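Side-chain contacts in putative histidine protein kinase (Rhodobacter sphaeroides, PDB 3KYJ), which probably autophosphorylates on a histidine and passes the phosphate to response regulators in signalling from chemoreceptors to flagellar motors, this chain being its Hpt domain: residues G56-R59 / V65-S68; D19-L24 / A104-T109; D75-V80 / E93-A98; A14-D19 / L61-V66. All coordinates share one frame; numbering follows the deposited sequence.

Interaction 1. Residues G56-R59 / V65-S68; sequences GNSR and VVES
Glu-67 reaches from helix 64-82 across Ser-58 to Arg-59 on helix 40-60, and it gives the largest share of the contact. In the conformer of Ser-58 described here, one of two, CB of Glu-67 lies 3.3 Å from OG of Ser-58, and CG follows past the same oxygen. The polar partner of that hydroxyl is Lys-55 O, on its own helix; the approach of Glu-67 is packing. Beside this pair, CG1 of Val-66 rests on CB of Ser-58 at 3.8 Å.

With CG anti to the backbone N (chi1 -176°) and an extended chain beyond it, Glu-67 carries its carboxylate over to Arg-59. CD and OE1 each come to 3.7 Å from CB of Arg-59, at the root of that side chain. OE2 then accepts a hydrogen bond from NE of Arg-59 at 2.7 Å, with an N-H...O angle of 160°, the core of a salt bridge, and takes a second, weak bond from NH2. The oxygen lies almost in the guanidinium plane, at the NE and NH2 edge, whereas NE approaches it from above the carboxylate plane; the two flat groups are turned 50° apart. A leucine in place of Arg-59 would probably leave the Glu-67 carboxylate without this ion pair and free to swing away from helix 40-60.

Arg-59 also uses its backbone O to accept a hydrogen bond from a polar side chain of the other protein in the complex. A salt bridge beside the packing of Ser-58 on Val-66 and Glu-67 closes the helical hairpin of 40-60 and 64-82, the pairing in the Hpt bundle that includes the predicted phosphorylation helix, with His-52.

Interaction 2. Residues D19-L24 / A104-T109; sequences DGAQAL and AMLEET
Within the antiparallel helical bundle of the Hpt domain, Leu-106 of helix 89-112 packs against Gly-20, Ala-21 and Leu-24 of helix 10-35. The short axes of the two segments come within 10.5 Å and run 174° apart, so the helices lie side by side in opposite directions.

Leu-106 makes every contact, and CD2 is the branch that touches most closely. Its chi1 of 176° sets CG opposite the backbone N, and from there the side chain spans the gap between the helices and lays this methyl on the backbone of its neighbour, 3.5 Å from N of Ala-21 and 3.6 Å from C of Gly-20. A CB at Gly-20 would point at the partner helix and come only 2.8 Å from CD1 of Leu-106, a clash, so the glycine leaves room for the leucine's other branch. One turn further on, CD1 of Leu-24 meets CD2 of Leu-106 at 4.1 Å, the two leucines sliding past one another in opposite directions. CB of Ala-21 is a looser neighbour, 4.4 Å from CD2 of Leu-106. One leucine branch thus lies among Gly-20, Ala-21 and Leu-24, and the side chains that meet are all apolar.

Around this seam, Leu-24 also touches Leu-102 of helix 89-112 and Phe-54 of helix 40-60. On helix 89-112, Thr-109 shares a hydrogen bond between its OG1 and OH of Tyr-16, a further tie to helix 10-35. Met-105, which has two conformers, touches Val-66 and Arg-69 of helix 64-82, which lies beside it.

Interaction 3. Residues D75-V80 / E93-A98; sequences DLIGLV and EILLFA
Helices 64-82 and 89-112 face each other here with the CA atoms of Ile-77 and Leu-95, the nearest pair, 9.0 Å apart, a separation bridged by side chains alone. Leu-95 occupies the middle and divides its fork between two partners. Its CD1 lies 3.7 Å from CG1 of Ile-77 and 4.2 Å from CD1 of that residue, while the other branch, CD2, faces CD2 of Leu-76 at a looser 4.5 Å. The isoleucine and the leucine cross at a slant, so that the methyl of one lies on the side of the other's chain.

Ile-77 does not aim its CB at the opposing helix, yet the end of its side chain comes closer. Its CG1 stands beside the backbone N and anti to the carbonyl carbon (chi1 -63°), a placement that brings CG1 within reach of CD1 of Leu-95. Leu-76, in contrast, points its CB toward the partner segment, and its contact with Leu-95 is made by the end of the chain, methyl to methyl.

The same residues serve more than one interface. Ile-77 also packs on Leu-47, Phe-48 and Val-51 of helix 40-60, and Leu-95 touches Leu-31 of helix 10-35.

All three touching residues are buried, and branched aliphatic carbons alone meet between these segments. Cohesion here probably comes from dispersion and from the exclusion of water, depending on the fit of the branches rather than on a directional bond.

Interaction 4. Residues A14-D19 / L61-V66; sequences ALYADD and LGLSVV
Tyr-16 projects from helix 10-35 and meets Leu-61 with the base of its side chain and Leu-63 with its far end. A chi1 of 169° swings the ring away from the backbone N and places it beside the turn between helices 40-60 and 64-82. At the base, CD1 of Leu-61 crosses at a slant, 3.7 Å from CB of Tyr-16 and equally near CG and CD1 of the Tyr-16 ring. Leu-63 comes head-on from the other side of the contact. Its CD1 is 3.3 Å from OH of Tyr-16 and 3.5 Å from CZ, so a methyl sits close against the phenol end. CG1 of Val-66 is a more distant neighbour of that oxygen, at 4.4 Å.

The hydroxyl is not left to these apolar groups, for it is hydrogen-bonded to OG1 of Thr-109 on helix 89-112. Were Tyr-16 cut back to alanine, Thr-109 is likely to lose its hydroxyl partner and a gap to open beside Leu-61 and Leu-63.

Both leucines flank Gly-62, whose positive phi marks it as the C-prime residue of a Schellman motif ending helix 40-60; Leu-63 takes the N-cap position of helix 64-82. Tyr-16 thus reaches from helix 10-35 over this turn to helix 89-112, with Trp-13 stacked edge-to-face on its ring and Leu-106 also packed against it.

From the N terminus, helix 10-35 supplies the first segments of interactions 4 and 2, which share Asp-19. Interaction 4 closes at the turn leading into helix 64-82, and interaction 2 only at helix 89-112, so the two loops cross. Interaction 1, a short hairpin closure between helices 40-60 and 64-82, ends on the same stretch as interaction 4 and is nested within interaction 2, as is interaction 3. Interactions 1, 2 and 4 cluster at one end of the bundle, joined by hydrogen bonds of Asn-57 to Asp-19 and Tyr-16 to Thr-109. Interaction 3 ties helix 64-82 to helix 89-112 on the opposite side of the chain's centre, about 16 to 20 Å from the others, centre to centre.

Interaction 1. Residues G56-R59 / V65-S68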
loop_
_atom_site.group_PDB
_atom_site.type_symbol
_atom_site.label_atom_id
_atom_site.label_comp_id
_atom_site.label_asym_id
_atom_site.label_seq_id
_atom_site.Cartn_x
_atom_site.Cartn_y
_atom_site.Cartn_z
ATOM N N GLY A 56 -2.726 -2.964 3.416
ATOM C CA GLY A 56 -1.990 -1.738 3.675
ATOM C C GLY A 56 -2.824 -0.660 4.344
ATOM O O GLY A 56 -2.337 0.069 5.193
ATOM N N ASN A 57 -4.095 -0.578 3.967
ATOM C CA ASN A 57 -5.005 0.403 4.549
ATOM C C ASN A 57 -5.183 0.135 6.052
ATOM O O ASN A 57 -5.169 1.038 6.873
ATOM C CB ASN A 57 -6.372 0.350 3.838
ATOM C CG ASN A 57 -6.359 0.951 2.434
ATOM O OD1 ASN A 57 -5.325 1.384 1.919
ATOM N ND2 ASN A 57 -7.523 0.968 1.814
ATOM N N SER A 58 -5.355 -1.137 6.399
ATOM C CA SER A 58 -5.539 -1.493 7.791
ATOM C C SER A 58 -4.255 -1.250 8.577
ATOM O O SER A 58 -4.304 -0.837 9.739
ATOM C CB SER A 58 -6.003 -2.946 7.917
ATOM O OG SER A 58 -4.991 -3.889 7.569
ATOM N N ARG A 59 -3.107 -1.481 7.947
ATOM C CA ARG A 59 -1.836 -1.222 8.595
ATOM C C ARG A 59 -1.661 0.269 8.916
ATOM O O ARG A 59 -1.158 0.597 9.985
ATOM C CB ARG A 59 -0.693 -1.752 7.733
ATOM C CG ARG A 59 0.701 -1.509 8.322
ATOM C CD ARG A 59 1.796 -1.998 7.368
ATOM N NE ARG A 59 1.673 -3.432 7.128
ATOM C CZ ARG A 59 2.296 -4.113 6.167
ATOM N NH1 ARG A 59 3.110 -3.496 5.313
ATOM N NH2 ARG A 59 2.094 -5.423 6.051
ATOM N N VAL A 65 -5.244 -6.813 13.888
ATOM C CA VAL A 65 -6.024 -8.044 13.752
ATOM C C VAL A 65 -6.595 -8.064 12.335
ATOM O O VAL A 65 -6.463 -9.052 11.635
ATOM C CB VAL A 65 -7.130 -8.180 14.819
ATOM C CG1 VAL A 65 -8.079 -9.376 14.488
ATOM C CG2 VAL A 65 -6.502 -8.385 16.210
ATOM N N VAL A 66 -7.196 -6.964 11.897
ATOM C CA VAL A 66 -7.691 -6.900 10.503
ATOM C C VAL A 66 -6.549 -7.202 9.505
ATOM O O VAL A 66 -6.692 -8.027 8.592
ATOM C CB VAL A 66 -8.344 -5.535 10.162
ATOM C CG1 VAL A 66 -8.691 -5.483 8.682
ATOM C CG2 VAL A 66 -9.595 -5.273 10.957
ATOM N N GLU A 67 -5.413 -6.549 9.718
ATOM C CA GLU A 67 -4.244 -6.716 8.878
ATOM C C GLU A 67 -3.847 -8.183 8.774
ATOM O O GLU A 67 -3.540 -8.665 7.700
ATOM C CB GLU A 67 -3.092 -5.879 9.418
ATOM C CG GLU A 67 -1.840 -5.912 8.556
ATOM C CD GLU A 67 -0.679 -5.165 9.159
ATOM O OE1 GLU A 67 -0.849 -4.498 10.190
ATOM O OE2 GLU A 67 0.420 -5.262 8.614
ATOM N N SER A 68 -3.868 -8.900 9.895
ATOM C CA SER A 68 -3.387 -10.287 9.894
ATOM C C SER A 68 -4.276 -11.210 9.050
ATOM O O SER A 68 -3.779 -12.181 8.476
ATOM C CB SER A 68 -3.295 -10.817 11.335
ATOM O OG SER A 68 -4.567 -10.940 11.967
#

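Interaction 2. Residues D19-L24 / A104-T109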
loop_
_atom_site.group_PDB
_atom_site.type_symbol
_atom_site.label_atom_id
_atom_site.label_comp_id
_atom_site.label_asym_id
_atom_site.label_seq_id
_atom_site.Cartn_x
_atom_site.Cartn_y
_atom_site.Cartn_z
ATOM N N ASP A 19 -12.241 3.511 0.518
ATOM C CA ASP A 19 -11.184 2.779 -0.197
ATOM C C ASP A 19 -11.270 1.281 0.123
ATOM O O ASP A 19 -11.062 0.439 -0.748
ATOM C CB ASP A 19 -9.821 3.359 0.213
ATOM C CG ASP A 19 -8.755 3.170 -0.836
ATOM O OD1 ASP A 19 -8.669 4.002 -1.753
ATOM O OD2 ASP A 19 -7.975 2.215 -0.737
ATOM N N GLY A 20 -11.628 0.946 1.359
ATOM C CA GLY A 20 -11.771 -0.450 1.736
ATOM C C GLY A 20 -12.904 -1.119 0.998
ATOM O O GLY A 20 -12.768 -2.257 0.556
ATOM N N ALA A 21 -14.014 -0.404 0.836
ATOM C CA ALA A 21 -15.144 -0.964 0.107
ATOM C C ALA A 21 -14.792 -1.203 -1.358
ATOM O O ALA A 21 -15.195 -2.211 -1.924
ATOM C CB ALA A 21 -16.361 -0.062 0.214
ATOM N N GLN A 22 -14.062 -0.275 -1.972
ATOM C CA GLN A 22 -13.611 -0.458 -3.359
ATOM C C GLN A 22 -12.696 -1.673 -3.483
ATOM O O GLN A 22 -12.832 -2.468 -4.399
ATOM C CB GLN A 22 -12.896 0.795 -3.869
ATOM C CG GLN A 22 -13.817 1.995 -4.036
ATOM C CD GLN A 22 -14.918 1.762 -5.068
ATOM O OE1 GLN A 22 -14.674 1.227 -6.156
ATOM N NE2 GLN A 22 -16.138 2.169 -4.730
ATOM N N ALA A 23 -11.767 -1.830 -2.546
ATOM C CA ALA A 23 -10.856 -2.958 -2.609
ATOM C C ALA A 23 -11.613 -4.279 -2.438
ATOM O O ALA A 23 -11.371 -5.240 -3.174
ATOM C CB ALA A 23 -9.778 -2.819 -1.558
ATOM N N LEU A 24 -12.526 -4.340 -1.466
ATOM C CA LEU A 24 -13.286 -5.575 -1.271
ATOM C C LEU A 24 -14.228 -5.847 -2.452
ATOM O O LEU A 24 -14.444 -7.011 -2.814
ATOM C CB LEU A 24 -14.041 -5.579 0.063
ATOM C CG LEU A 24 -13.124 -5.561 1.295
ATOM C CD1 LEU A 24 -13.981 -5.612 2.541
ATOM C CD2 LEU A 24 -12.141 -6.720 1.263
ATOM N N ALA A 104 -17.361 -7.470 6.871
ATOM C CA ALA A 104 -17.933 -7.261 8.192
ATOM C C ALA A 104 -16.932 -6.535 9.098
ATOM O O ALA A 104 -17.313 -5.657 9.899
ATOM C CB ALA A 104 -18.350 -8.597 8.803
ATOM N N MET A 105 -15.654 -6.893 9.005
ATOM C CA MET A 105 -14.639 -6.224 9.815
ATOM C C MET A 105 -14.502 -4.777 9.439
ATOM O O MET A 105 -14.327 -3.921 10.302
ATOM C CB MET A 105 -13.291 -6.854 9.612
ATOM C CG MET A 105 -13.187 -8.215 10.167
ATOM S SD MET A 105 -11.531 -8.762 9.860
ATOM C CE MET A 105 -11.531 -10.260 10.828
ATOM N N LEU A 106 -14.580 -4.498 8.146
ATOM C CA LEU A 106 -14.495 -3.139 7.644
ATOM C C LEU A 106 -15.651 -2.322 8.199
ATOM O O LEU A 106 -15.451 -1.205 8.667
ATOM C CB LEU A 106 -14.547 -3.129 6.107
ATOM C CG LEU A 106 -14.563 -1.752 5.426
ATOM C CD1 LEU A 106 -13.283 -1.012 5.712
ATOM C CD2 LEU A 106 -14.792 -1.873 3.925
ATOM N N GLU A 107 -16.871 -2.852 8.152
ATOM C CA GLU A 107 -18.044 -2.087 8.548
ATOM C C GLU A 107 -18.002 -1.794 10.048
ATOM O O GLU A 107 -18.348 -0.700 10.494
ATOM C CB GLU A 107 -19.326 -2.832 8.173
ATOM C CG GLU A 107 -19.605 -2.878 6.666
ATOM C CD GLU A 107 -20.899 -3.600 6.331
ATOM O OE1 GLU A 107 -21.816 -3.603 7.179
ATOM O OE2 GLU A 107 -21.004 -4.161 5.219
ATOM N N GLU A 108 -17.554 -2.776 10.828
ATOM C CA GLU A 108 -17.460 -2.594 12.267
ATOM C C GLU A 108 -16.339 -1.642 12.685
ATOM O O GLU A 108 -16.568 -0.766 13.519
ATOM C CB GLU A 108 -17.227 -3.915 12.971
ATOM C CG GLU A 108 -17.100 -3.750 14.473
ATOM C CD GLU A 108 -16.458 -4.954 15.104
ATOM O OE1 GLU A 108 -16.966 -6.078 14.876
ATOM O OE2 GLU A 108 -15.447 -4.782 15.812
ATOM N N THR A 109 -15.132 -1.834 12.149
ATOM C CA THR A 109 -13.961 -1.067 12.588
ATOM C C THR A 109 -14.097 0.375 12.143
ATOM O O THR A 109 -13.645 1.285 12.825
ATOM C CB THR A 109 -12.606 -1.629 12.061
ATOM O OG1 THR A 109 -12.615 -1.710 10.625
ATOM C CG2 THR A 109 -12.323 -2.992 12.650
#

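Interaction 3. Residues D75-V80 / E93-A98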
loop_
_atom_site.group_PDB
_atom_site.type_symbol
_atom_site.label_atom_id
_atom_site.label_comp_id
_atom_site.label_asym_id
_atom_site.label_seq_id
_atom_site.Cartn_x
_atom_site.Cartn_y
_atom_site.Cartn_z
ATOM N N ASP A 75 -0.832 -14.128 1.390
ATOM C CA ASP A 75 0.113 -15.235 1.314
ATOM C C ASP A 75 -0.422 -16.346 0.405
ATOM O O ASP A 75 0.321 -16.897 -0.424
ATOM C CB ASP A 75 0.368 -15.841 2.692
ATOM C CG ASP A 75 1.290 -14.997 3.565
ATOM O OD1 ASP A 75 1.871 -13.986 3.107
ATOM O OD2 ASP A 75 1.417 -15.372 4.739
ATOM N N LEU A 76 -1.705 -16.688 0.558
ATOM C CA LEU A 76 -2.289 -17.787 -0.221
ATOM C C LEU A 76 -2.329 -17.403 -1.703
ATOM O O LEU A 76 -1.958 -18.197 -2.590
ATOM C CB LEU A 76 -3.695 -18.115 0.296
ATOM C CG LEU A 76 -4.443 -19.219 -0.449
ATOM C CD1 LEU A 76 -3.618 -20.504 -0.538
ATOM C CD2 LEU A 76 -5.769 -19.467 0.244
ATOM N N ILE A 77 -2.771 -16.185 -1.988
ATOM C CA ILE A 77 -2.826 -15.724 -3.370
ATOM C C ILE A 77 -1.408 -15.670 -3.952
ATOM O O ILE A 77 -1.196 -16.003 -5.115
ATOM C CB ILE A 77 -3.472 -14.332 -3.469
ATOM C CG1 ILE A 77 -4.917 -14.376 -3.007
ATOM C CG2 ILE A 77 -3.355 -13.805 -4.903
ATOM C CD1 ILE A 77 -5.463 -13.011 -2.580
ATOM N N GLY A 78 -0.428 -15.274 -3.143
ATOM C CA GLY A 78 0.962 -15.271 -3.571
ATOM C C GLY A 78 1.510 -16.641 -3.962
ATOM O O GLY A 78 2.362 -16.742 -4.849
ATOM N N LEU A 79 1.032 -17.703 -3.323
ATOM C CA LEU A 79 1.465 -19.055 -3.697
ATOM C C LEU A 79 1.019 -19.376 -5.120
ATOM O O LEU A 79 1.747 -20.022 -5.876
ATOM C CB LEU A 79 0.876 -20.110 -2.777
ATOM C CG LEU A 79 1.387 -20.154 -1.338
ATOM C CD1 LEU A 79 0.567 -21.176 -0.573
ATOM C CD2 LEU A 79 2.867 -20.499 -1.308
ATOM N N VAL A 80 -0.195 -18.963 -5.464
ATOM C CA VAL A 80 -0.705 -19.107 -6.845
ATOM C C VAL A 80 0.128 -18.266 -7.806
ATOM O O VAL A 80 0.555 -18.744 -8.860
ATOM C CB VAL A 80 -2.190 -18.696 -6.953
ATOM C CG1 VAL A 80 -2.649 -18.758 -8.396
ATOM C CG2 VAL A 80 -3.060 -19.601 -6.102
ATOM N N GLU A 93 -13.091 -20.593 -2.836
ATOM C CA GLU A 93 -14.096 -20.700 -1.788
ATOM C C GLU A 93 -13.668 -20.022 -0.474
ATOM O O GLU A 93 -14.423 -19.249 0.129
ATOM C CB GLU A 93 -14.348 -22.193 -1.527
ATOM C CG GLU A 93 -15.216 -22.535 -0.359
ATOM C CD GLU A 93 -15.337 -24.041 -0.186
ATOM O OE1 GLU A 93 -15.504 -24.753 -1.206
ATOM O OE2 GLU A 93 -15.261 -24.508 0.969
ATOM N N ILE A 94 -12.465 -20.355 -0.030
ATOM C CA ILE A 94 -11.920 -19.814 1.214
ATOM C C ILE A 94 -11.794 -18.287 1.081
ATOM O O ILE A 94 -12.103 -17.539 2.014
ATOM C CB ILE A 94 -10.564 -20.432 1.565
ATOM C CG1 ILE A 94 -10.738 -21.921 1.903
ATOM C CG2 ILE A 94 -9.928 -19.707 2.747
ATOM C CD1 ILE A 94 -9.433 -22.680 1.941
ATOM N N LEU A 95 -11.378 -17.811 -0.085
ATOM C CA LEU A 95 -11.201 -16.371 -0.258
ATOM C C LEU A 95 -12.535 -15.635 -0.366
ATOM O O LEU A 95 -12.616 -14.476 0.048
ATOM C CB LEU A 95 -10.292 -16.056 -1.431
ATOM C CG LEU A 95 -8.839 -16.496 -1.276
ATOM C CD1 LEU A 95 -8.043 -16.312 -2.571
ATOM C CD2 LEU A 95 -8.184 -15.719 -0.121
ATOM N N LEU A 96 -13.572 -16.276 -0.915
ATOM C CA LEU A 96 -14.909 -15.692 -0.895
ATOM C C LEU A 96 -15.393 -15.535 0.563
ATOM O O LEU A 96 -15.934 -14.501 0.930
ATOM C CB LEU A 96 -15.922 -16.514 -1.706
ATOM C CG LEU A 96 -15.915 -16.169 -3.191
ATOM C CD1 LEU A 96 -16.745 -17.202 -3.959
ATOM C CD2 LEU A 96 -16.443 -14.765 -3.410
ATOM N N PHE A 97 -15.175 -16.561 1.386
ATOM C CA PHE A 97 -15.477 -16.485 2.814
ATOM C C PHE A 97 -14.662 -15.350 3.445
ATOM O O PHE A 97 -15.188 -14.541 4.219
ATOM C CB PHE A 97 -15.169 -17.857 3.457
ATOM C CG PHE A 97 -15.383 -17.934 4.948
ATOM C CD1 PHE A 97 -16.483 -17.368 5.545
ATOM C CD2 PHE A 97 -14.456 -18.573 5.734
ATOM C CE1 PHE A 97 -16.665 -17.455 6.939
ATOM C CE2 PHE A 97 -14.632 -18.662 7.111
ATOM C CZ PHE A 97 -15.724 -18.092 7.697
ATOM N N ALA A 98 -13.384 -15.265 3.090
ATOM C CA ALA A 98 -12.550 -14.183 3.591
ATOM C C ALA A 98 -13.095 -12.819 3.196
ATOM O O ALA A 98 -13.088 -11.904 4.007
ATOM C CB ALA A 98 -11.120 -14.337 3.151
#

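Interaction 4. Residues A14-D19 / L61-V66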
loop_
_atom_site.group_PDB
_atom_site.type_symbol
_atom_site.label_atom_id
_atom_site.label_comp_id
_atom_site.label_asym_id
_atom_site.label_seq_id
_atom_site.Cartn_x
_atom_site.Cartn_y
_atom_site.Cartn_z
ATOM N N ALA A 14 -13.085 8.090 7.059
ATOM C CA ALA A 14 -13.975 8.081 5.903
ATOM C C ALA A 14 -13.292 7.407 4.714
ATOM O O ALA A 14 -13.887 6.596 4.018
ATOM C CB ALA A 14 -14.389 9.484 5.537
ATOM N N LEU A 15 -12.025 7.743 4.500
ATOM C CA LEU A 15 -11.270 7.162 3.402
ATOM C C LEU A 15 -11.029 5.668 3.620
ATOM O O LEU A 15 -11.080 4.883 2.685
ATOM C CB LEU A 15 -9.954 7.910 3.234
ATOM C CG LEU A 15 -9.082 7.410 2.104
ATOM C CD1 LEU A 15 -9.837 7.592 0.783
ATOM C CD2 LEU A 15 -7.765 8.190 2.094
ATOM N N TYR A 16 -10.774 5.268 4.854
ATOM C CA TYR A 16 -10.618 3.845 5.148
ATOM C C TYR A 16 -11.857 3.063 4.723
ATOM O O TYR A 16 -11.770 2.005 4.110
ATOM C CB TYR A 16 -10.343 3.679 6.638
ATOM C CG TYR A 16 -10.401 2.277 7.167
ATOM C CD1 TYR A 16 -9.361 1.373 6.942
ATOM C CD2 TYR A 16 -11.481 1.872 7.955
ATOM C CE1 TYR A 16 -9.416 0.084 7.468
ATOM C CE2 TYR A 16 -11.549 0.597 8.455
ATOM C CZ TYR A 16 -10.520 -0.278 8.224
ATOM O OH TYR A 16 -10.604 -1.535 8.774
ATOM N N ALA A 17 -13.027 3.595 5.032
ATOM C CA ALA A 17 -14.259 2.904 4.698
ATOM C C ALA A 17 -14.498 2.884 3.189
ATOM O O ALA A 17 -14.904 1.859 2.640
ATOM C CB ALA A 17 -15.428 3.546 5.438
ATOM N N ASP A 18 -14.247 4.004 2.523
ATOM C CA ASP A 18 -14.527 4.125 1.100
ATOM C C ASP A 18 -13.533 3.300 0.292
ATOM O O ASP A 18 -13.932 2.496 -0.515
ATOM C CB ASP A 18 -14.479 5.591 0.663
ATOM C CG ASP A 18 -14.945 5.795 -0.763
ATOM O OD1 ASP A 18 -15.575 4.881 -1.326
ATOM O OD2 ASP A 18 -14.698 6.886 -1.315
ATOM N N ASP A 19 -12.241 3.511 0.518
ATOM C CA ASP A 19 -11.184 2.779 -0.197
ATOM C C ASP A 19 -11.270 1.281 0.123
ATOM O O ASP A 19 -11.062 0.439 -0.748
ATOM C CB ASP A 19 -9.821 3.359 0.213
ATOM C CG ASP A 19 -8.755 3.170 -0.836
ATOM O OD1 ASP A 19 -8.669 4.002 -1.753
ATOM O OD2 ASP A 19 -7.975 2.215 -0.737
ATOM N N LEU A 61 -3.747 2.415 9.848
ATOM C CA LEU A 61 -4.531 2.748 11.030
ATOM C C LEU A 61 -4.205 1.860 12.236
ATOM O O LEU A 61 -4.868 1.985 13.263
ATOM C CB LEU A 61 -6.033 2.730 10.710
ATOM C CG LEU A 61 -6.468 3.901 9.799
ATOM C CD1 LEU A 61 -7.913 3.837 9.359
ATOM C CD2 LEU A 61 -6.199 5.222 10.542
ATOM N N GLY A 62 -3.196 0.997 12.118
ATOM C CA GLY A 62 -2.749 0.156 13.210
ATOM C C GLY A 62 -3.716 -0.951 13.578
ATOM O O GLY A 62 -3.722 -1.412 14.723
ATOM N N LEU A 63 -4.516 -1.406 12.619
ATOM C CA LEU A 63 -5.556 -2.405 12.886
ATOM C C LEU A 63 -4.945 -3.778 12.642
ATOM O O LEU A 63 -5.237 -4.438 11.656
ATOM C CB LEU A 63 -6.791 -2.140 12.023
ATOM C CG LEU A 63 -7.309 -0.703 12.058
ATOM C CD1 LEU A 63 -8.481 -0.493 11.100
ATOM C CD2 LEU A 63 -7.694 -0.322 13.485
ATOM N N SER A 64 -4.116 -4.212 13.585
ATOM C CA SER A 64 -3.281 -5.397 13.398
ATOM C C SER A 64 -4.079 -6.705 13.256
ATOM O O SER A 64 -3.636 -7.605 12.540
ATOM C CB SER A 64 -2.258 -5.533 14.543
ATOM O OG SER A 64 -1.328 -4.445 14.590
ATOM N N VAL A 65 -5.244 -6.813 13.888
ATOM C CA VAL A 65 -6.024 -8.044 13.752
ATOM C C VAL A 65 -6.595 -8.064 12.335
ATOM O O VAL A 65 -6.463 -9.052 11.635
ATOM C CB VAL A 65 -7.130 -8.180 14.819
ATOM C CG1 VAL A 65 -8.079 -9.376 14.488
ATOM C CG2 VAL A 65 -6.502 -8.385 16.210
ATOM N N VAL A 66 -7.196 -6.964 11.897
ATOM C CA VAL A 66 -7.691 -6.900 10.503
ATOM C C VAL A 66 -6.549 -7.202 9.505
ATOM O O VAL A 66 -6.692 -8.027 8.592
ATOM C CB VAL A 66 -8.344 -5.535 10.162
ATOM C CG1 VAL A 66 -8.691 -5.483 8.682
ATOM C CG2 VAL A 66 -9.595 -5.273 10.957
#